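Local coordinates for protein NADH:ubiquinone oxidoreductase, Na translocating, F subunit (PDB 2R6H) that binds flavin-adenine dinucleotide and pairs an FAD-binding domain with an NAD-binding domain, as in flavoprotein oxidoreductases of the ferredoxin-reductase type, at residues T102-R114 and G122-S134. Sequence-based numbering, arbitrary orientation. Where two conformers were deposited one is given.
Sequences TLNVRIATPPFDR and GIKPGISSSYIFS. With FAD (flavin-adenine dinucleotide), chain H.
Ala-108 and Gly-126 tie the two backbones together, Gly-126 N donating to Ala-108 O (2.9 Å), while strand 102-106 passes helix 127-132 at -118° with their axes 8.6 Å apart. Ala-108, centre of an inverse gamma turn, also sends its N-H almost straight (170°) to Ser-129 OG at 2.8 Å. That hydroxyl is held between its own backbone N and carbonyl carbon (chi1 66°), where it can accept from Ala-108 N while donating to FAD O2P. Ile-107 lays CB over one face of the Phe-133 ring, 3.6 Å from the centroid, as a CH-pi contact; Val-105 O meets the ring edge in plane, and Val-105 CG2 touches Ile-132 CG2. Pro-110 CG packs on Pro-125 CG (3.8 Å), and Pro-111 CD rests on Ile-123 CG2. Ser-130 N and OG grip Gly-126 O from opposite faces of its plane. Within this flavin-binding domain the strand holds the isoalloxazine through Asn-104 O and Arg-106 N, and the helix start holds pyrophosphate through the N-H groups of Ile-127 and Ser-129. Ser-129 thus couples the strand's exit to the phosphate, whose negative charge the helix N-terminus probably helps to stabilise.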
loop_
_atom_site.group_PDB
_atom_site.type_symbol
_atom_site.label_atom_id
_atom_site.label_comp_id
_atom_site.label_asym_id
_atom_site.label_seq_id
_atom_site.Cartn_x
_atom_site.Cartn_y
_atom_site.Cartn_z
ATOM N N THR A 102 -0.721 11.431 3.754
ATOM C CA THR A 102 0.260 10.628 3.036
ATOM C C THR A 102 -0.427 9.536 2.212
ATOM O O THR A 102 -1.311 8.853 2.706
ATOM C CB THR A 102 1.265 9.996 4.011
ATOM O OG1 THR A 102 1.952 11.028 4.725
ATOM C CG2 THR A 102 2.275 9.194 3.263
ATOM N N LEU A 103 -0.029 9.371 0.957
ATOM C CA LEU A 103 -0.540 8.254 0.170
ATOM C C LEU A 103 0.576 7.338 -0.392
ATOM O O LEU A 103 1.748 7.724 -0.447
ATOM C CB LEU A 103 -1.469 8.761 -0.943
ATOM C CG LEU A 103 -2.601 9.699 -0.502
ATOM C CD1 LEU A 103 -3.436 10.135 -1.683
ATOM C CD2 LEU A 103 -3.489 9.045 0.514
ATOM N N ASN A 104 0.211 6.115 -0.771
ATOM C CA ASN A 104 1.128 5.216 -1.455
ATOM C C ASN A 104 0.557 4.868 -2.805
ATOM O O ASN A 104 -0.452 4.186 -2.878
ATOM C CB ASN A 104 1.293 3.919 -0.681
ATOM C CG ASN A 104 2.003 4.108 0.612
ATOM O OD1 ASN A 104 2.475 5.206 0.923
ATOM N ND2 ASN A 104 2.087 3.040 1.392
ATOM N N VAL A 105 1.207 5.302 -3.877
ATOM C CA VAL A 105 0.658 5.082 -5.202
ATOM C C VAL A 105 1.483 4.142 -6.055
ATOM O O VAL A 105 2.638 4.431 -6.349
ATOM C CB VAL A 105 0.535 6.387 -5.934
ATOM C CG1 VAL A 105 -0.154 6.173 -7.245
ATOM C CG2 VAL A 105 -0.249 7.346 -5.096
ATOM N N ARG A 106 0.881 3.019 -6.445
ATOM C CA ARG A 106 1.475 2.079 -7.391
ATOM C C ARG A 106 1.205 2.573 -8.811
ATOM O O ARG A 106 0.052 2.741 -9.215
ATOM C CB ARG A 106 0.851 0.694 -7.191
ATOM C CG ARG A 106 1.244 -0.396 -8.202
ATOM C CD ARG A 106 2.622 -0.946 -7.883
ATOM N NE ARG A 106 2.872 -2.308 -8.360
ATOM C CZ ARG A 106 3.394 -2.608 -9.551
ATOM N NH1 ARG A 106 3.702 -1.636 -10.409
ATOM N NH2 ARG A 106 3.596 -3.883 -9.893
ATOM N N ILE A 107 2.265 2.824 -9.569
ATOM C CA ILE A 107 2.110 3.215 -10.970
ATOM C C ILE A 107 1.573 2.043 -11.805
ATOM O O ILE A 107 2.208 0.985 -11.912
ATOM C CB ILE A 107 3.432 3.702 -11.558
ATOM C CG1 ILE A 107 3.223 4.183 -12.976
ATOM C CG2 ILE A 107 4.456 2.596 -11.547
ATOM C CD1 ILE A 107 2.564 5.500 -13.063
ATOM N N ALA A 108 0.394 2.219 -12.389
ATOM C CA ALA A 108 -0.262 1.119 -13.076
ATOM C C ALA A 108 0.274 0.973 -14.489
ATOM O O ALA A 108 -0.366 1.423 -15.444
ATOM C CB ALA A 108 -1.738 1.329 -13.099
ATOM N N THR A 109 1.447 0.351 -14.620
ATOM C CA THR A 109 2.006 0.029 -15.926
ATOM C C THR A 109 1.091 -0.962 -16.610
ATOM O O THR A 109 0.414 -1.732 -15.951
ATOM C CB THR A 109 3.366 -0.649 -15.789
ATOM O OG1 THR A 109 3.190 -1.921 -15.161
ATOM C CG2 THR A 109 4.297 0.175 -14.938
ATOM N N PRO A 110 1.080 -0.963 -17.942
ATOM C CA PRO A 110 0.265 -1.928 -18.689
ATOM C C PRO A 110 0.778 -3.352 -18.503
ATOM O O PRO A 110 1.792 -3.558 -17.841
ATOM C CB PRO A 110 0.460 -1.494 -20.152
ATOM C CG PRO A 110 1.009 -0.107 -20.092
ATOM C CD PRO A 110 1.806 -0.044 -18.830
ATOM N N PRO A 111 0.087 -4.333 -19.102
ATOM C CA PRO A 111 0.539 -5.734 -19.076
ATOM C C PRO A 111 1.778 -5.958 -19.956
ATOM O O PRO A 111 1.885 -5.340 -21.015
ATOM C CB PRO A 111 -0.657 -6.509 -19.663
ATOM C CG PRO A 111 -1.786 -5.530 -19.751
ATOM C CD PRO A 111 -1.180 -4.170 -19.837
ATOM N N PHE A 112 2.692 -6.829 -19.532
ATOM C CA PHE A 112 3.882 -7.088 -20.334
ATOM C C PHE A 112 3.775 -8.332 -21.209
ATOM O O PHE A 112 3.888 -9.461 -20.725
ATOM C CB PHE A 112 5.149 -7.152 -19.485
ATOM C CG PHE A 112 6.404 -7.228 -20.310
ATOM C CD1 PHE A 112 6.946 -8.458 -20.664
ATOM C CD2 PHE A 112 7.023 -6.071 -20.768
ATOM C CE1 PHE A 112 8.098 -8.534 -21.445
ATOM C CE2 PHE A 112 8.175 -6.136 -21.552
ATOM C CZ PHE A 112 8.714 -7.368 -21.887
ATOM N N ASP A 113 3.583 -8.101 -22.507
ATOM C CA ASP A 113 3.417 -9.163 -23.503
ATOM C C ASP A 113 4.724 -9.908 -23.798
ATOM O O ASP A 113 5.500 -9.483 -24.647
ATOM C CB ASP A 113 2.826 -8.578 -24.802
ATOM C CG ASP A 113 2.653 -9.623 -25.904
ATOM O OD1 ASP A 113 2.538 -10.823 -25.574
ATOM O OD2 ASP A 113 2.632 -9.235 -27.097
ATOM N N ARG A 114 4.954 -11.015 -23.101
ATOM C CA ARG A 114 6.191 -11.779 -23.270
ATOM C C ARG A 114 6.439 -12.228 -24.723
ATOM O O ARG A 114 7.572 -12.548 -25.090
ATOM C CB ARG A 114 6.220 -12.970 -22.297
ATOM C CG ARG A 114 6.634 -12.588 -20.869
ATOM C CD ARG A 114 5.690 -13.188 -19.830
ATOM N NE ARG A 114 6.361 -13.468 -18.563
ATOM C CZ ARG A 114 6.879 -14.653 -18.249
ATOM N NH1 ARG A 114 6.798 -15.658 -19.115
ATOM N NH2 ARG A 114 7.475 -14.841 -17.077
ATOM N N GLY A 122 -0.647 -1.023 -27.709
ATOM C CA GLY A 122 -1.820 -0.171 -27.796
ATOM C C GLY A 122 -2.691 -0.176 -26.556
ATOM O O GLY A 122 -3.843 0.256 -26.598
ATOM N N ILE A 123 -2.147 -0.671 -25.449
ATOM C CA ILE A 123 -2.850 -0.650 -24.173
ATOM C C ILE A 123 -2.330 0.483 -23.299
ATOM O O ILE A 123 -1.123 0.585 -23.051
ATOM C CB ILE A 123 -2.697 -1.970 -23.429
ATOM C CG1 ILE A 123 -3.606 -3.018 -24.049
ATOM C CG2 ILE A 123 -3.051 -1.793 -21.974
ATOM C CD1 ILE A 123 -3.619 -4.298 -23.275
ATOM N N LYS A 124 -3.254 1.338 -22.858
ATOM C CA LYS A 124 -2.924 2.512 -22.058
ATOM C C LYS A 124 -2.508 2.142 -20.642
ATOM O O LYS A 124 -3.052 1.211 -20.055
ATOM C CB LYS A 124 -4.118 3.462 -21.976
ATOM C CG LYS A 124 -4.148 4.582 -23.002
ATOM C CD LYS A 124 -4.790 5.846 -22.401
ATOM C CE LYS A 124 -5.987 6.351 -23.223
ATOM N NZ LYS A 124 -5.654 6.816 -24.613
ATOM N N PRO A 125 -1.530 2.876 -20.094
ATOM C CA PRO A 125 -1.220 2.781 -18.664
ATOM C C PRO A 125 -2.345 3.417 -17.865
ATOM O O PRO A 125 -3.281 3.965 -18.457
ATOM C CB PRO A 125 0.063 3.606 -18.520
ATOM C CG PRO A 125 0.625 3.706 -19.898
ATOM C CD PRO A 125 -0.554 3.702 -20.821
ATOM N N GLY A 126 -2.247 3.343 -16.543
ATOM C CA GLY A 126 -3.274 3.861 -15.654
ATOM C C GLY A 126 -3.384 5.370 -15.672
ATOM O O GLY A 126 -2.441 6.058 -15.293
ATOM N N ILE A 127 -4.536 5.890 -16.097
ATOM C CA ILE A 127 -4.667 7.329 -16.305
ATOM C C ILE A 127 -4.506 8.112 -15.006
ATOM O O ILE A 127 -4.128 9.275 -15.023
ATOM C CB ILE A 127 -5.990 7.737 -17.030
ATOM C CG1 ILE A 127 -7.151 7.758 -16.057
ATOM C CG2 ILE A 127 -6.302 6.838 -18.215
ATOM C CD1 ILE A 127 -7.411 9.122 -15.513
ATOM N N SER A 128 -4.784 7.481 -13.878
ATOM C CA SER A 128 -4.655 8.176 -12.612
ATOM C C SER A 128 -3.251 8.058 -12.035
ATOM O O SER A 128 -2.559 9.056 -11.821
ATOM C CB SER A 128 -5.677 7.653 -11.614
ATOM O OG SER A 128 -5.407 8.165 -10.323
ATOM N N SER A 129 -2.827 6.835 -11.765
ATOM C CA SER A 129 -1.490 6.639 -11.242
ATOM C C SER A 129 -0.456 7.399 -12.093
ATOM O O SER A 129 0.465 8.004 -11.548
ATOM C CB SER A 129 -1.159 5.155 -11.147
ATOM O OG SER A 129 -1.093 4.588 -12.438
ATOM N N SER A 130 -0.629 7.395 -13.417
ATOM C CA SER A 130 0.324 8.041 -14.319
ATOM C C SER A 130 0.379 9.541 -14.101
ATOM O O SER A 130 1.435 10.138 -14.276
ATOM C CB SER A 130 0.020 7.750 -15.792
ATOM O OG SER A 130 0.108 6.369 -16.083
ATOM N N TYR A 131 -0.743 10.156 -13.730
ATOM C CA TYR A 131 -0.771 11.602 -13.508
ATOM C C TYR A 131 -0.106 11.901 -12.185
ATOM O O TYR A 131 0.753 12.775 -12.107
ATOM C CB TYR A 131 -2.198 12.178 -13.532
ATOM C CG TYR A 131 -2.286 13.653 -13.162
ATOM C CD1 TYR A 131 -1.840 14.647 -14.032
ATOM C CD2 TYR A 131 -2.823 14.056 -11.946
ATOM C CE1 TYR A 131 -1.925 15.997 -13.698
ATOM C CE2 TYR A 131 -2.909 15.407 -11.599
ATOM C CZ TYR A 131 -2.465 16.370 -12.477
ATOM O OH TYR A 131 -2.552 17.697 -12.119
ATOM N N ILE A 132 -0.492 11.170 -11.147
ATOM C CA ILE A 132 0.106 11.385 -9.837
ATOM C C ILE A 132 1.621 11.278 -9.913
ATOM O O ILE A 132 2.336 12.123 -9.378
ATOM C CB ILE A 132 -0.435 10.404 -8.795
ATOM C CG1 ILE A 132 -1.903 10.735 -8.500
ATOM C CG2 ILE A 132 0.393 10.487 -7.535
ATOM C CD1 ILE A 132 -2.698 9.592 -7.918
ATOM N N PHE A 133 2.110 10.256 -10.600
ATOM C CA PHE A 133 3.545 10.081 -10.740
ATOM C C PHE A 133 4.253 11.258 -11.393
ATOM O O PHE A 133 5.466 11.412 -11.260
ATOM C CB PHE A 133 3.863 8.804 -11.503
ATOM C CG PHE A 133 4.248 7.670 -10.618
ATOM C CD1 PHE A 133 3.341 7.137 -9.717
ATOM C CD2 PHE A 133 5.519 7.145 -10.669
ATOM C CE1 PHE A 133 3.692 6.104 -8.893
ATOM C CE2 PHE A 133 5.877 6.104 -9.839
ATOM C CZ PHE A 133 4.961 5.585 -8.954
ATOM N N SER A 134 3.517 12.095 -12.104
ATOM C CA SER A 134 4.159 13.217 -12.756
ATOM C C SER A 134 4.225 14.410 -11.814
ATOM O O SER A 134 4.859 15.410 -12.129
ATOM C CB SER A 134 3.393 13.600 -14.002
ATOM O OG SER A 134 2.192 14.221 -13.610
HETATM P PA FAD H . -6.495 2.691 -14.765
HETATM O O1A FAD H . -7.740 2.526 -13.901
HETATM O O2A FAD H . -6.676 3.634 -15.959
HETATM O O5B FAD H . -5.969 1.245 -15.290
HETATM C C5B FAD H . -5.499 0.271 -14.370
HETATM C C4B FAD H . -4.650 -0.771 -15.089
HETATM O O4B FAD H . -5.422 -1.414 -16.086
HETATM C C3B FAD H . -3.447 -0.150 -15.782
HETATM O O3B FAD H . -2.302 -0.890 -15.436
HETATM C C2B FAD H . -3.710 -0.296 -17.265
HETATM O O2B FAD H . -2.516 -0.612 -17.945
HETATM C C1B FAD H . -4.700 -1.456 -17.309
HETATM N N9A FAD H . -5.603 -1.449 -18.495
HETATM C C8A FAD H . -6.361 -0.409 -18.991
HETATM N N7A FAD H . -7.040 -0.847 -20.083
HETATM C C5A FAD H . -6.732 -2.156 -20.295
HETATM C C6A FAD H . -7.133 -3.094 -21.259
HETATM N N6A FAD H . -7.922 -2.734 -22.271
HETATM N N1A FAD H . -6.633 -4.389 -21.211
HETATM C C2A FAD H . -5.741 -4.759 -20.217
HETATM N N3A FAD H . -5.345 -3.830 -19.265
HETATM C C4A FAD H . -5.830 -2.549 -19.302
HETATM N N1 FAD H . -4.155 2.191 -5.235
HETATM C C2 FAD H . -2.971 2.605 -4.681
HETATM O O2 FAD H . -1.969 2.590 -5.384
HETATM N N3 FAD H . -2.930 3.023 -3.359
HETATM C C4 FAD H . -4.079 3.038 -2.574
HETATM O O4 FAD H . -4.100 3.405 -1.386
HETATM C C4X FAD H . -5.267 2.620 -3.148
HETATM N N5 FAD H . -6.410 2.632 -2.378
HETATM C C5X FAD H . -7.593 2.203 -2.947
HETATM C C6 FAD H . -8.740 2.206 -2.161
HETATM C C7 FAD H . -9.956 1.792 -2.691
HETATM C C7M FAD H . -11.174 1.816 -1.807
HETATM C C8 FAD H . -10.010 1.370 -4.022
HETATM C C8M FAD H . -11.302 0.912 -4.616
HETATM C C9 FAD H . -8.858 1.366 -4.800
HETATM C C9A FAD H . -7.643 1.782 -4.274
HETATM N N10 FAD H . -6.489 1.777 -5.043
HETATM C C10 FAD H . -5.305 2.193 -4.477
HETATM C "C1'" FAD H . -6.502 1.534 -6.522
HETATM C "C2'" FAD H . -6.585 2.879 -7.225
HETATM O "O2'" FAD H . -7.790 3.508 -6.862
HETATM C "C3'" FAD H . -6.536 2.748 -8.743
HETATM O "O3'" FAD H . -7.342 1.681 -9.189
HETATM C "C4'" FAD H . -5.098 2.576 -9.192
HETATM O "O4'" FAD H . -4.457 3.799 -8.947
HETATM C "C5'" FAD H . -5.012 2.285 -10.679
HETATM O "O5'" FAD H . -5.894 3.155 -11.349
HETATM P P FAD H . -5.358 4.056 -12.569
HETATM O O1P FAD H . -6.346 5.154 -12.883
HETATM O O2P FAD H . -3.984 4.587 -12.251
HETATM O O3P FAD H . -5.252 3.041 -13.793
#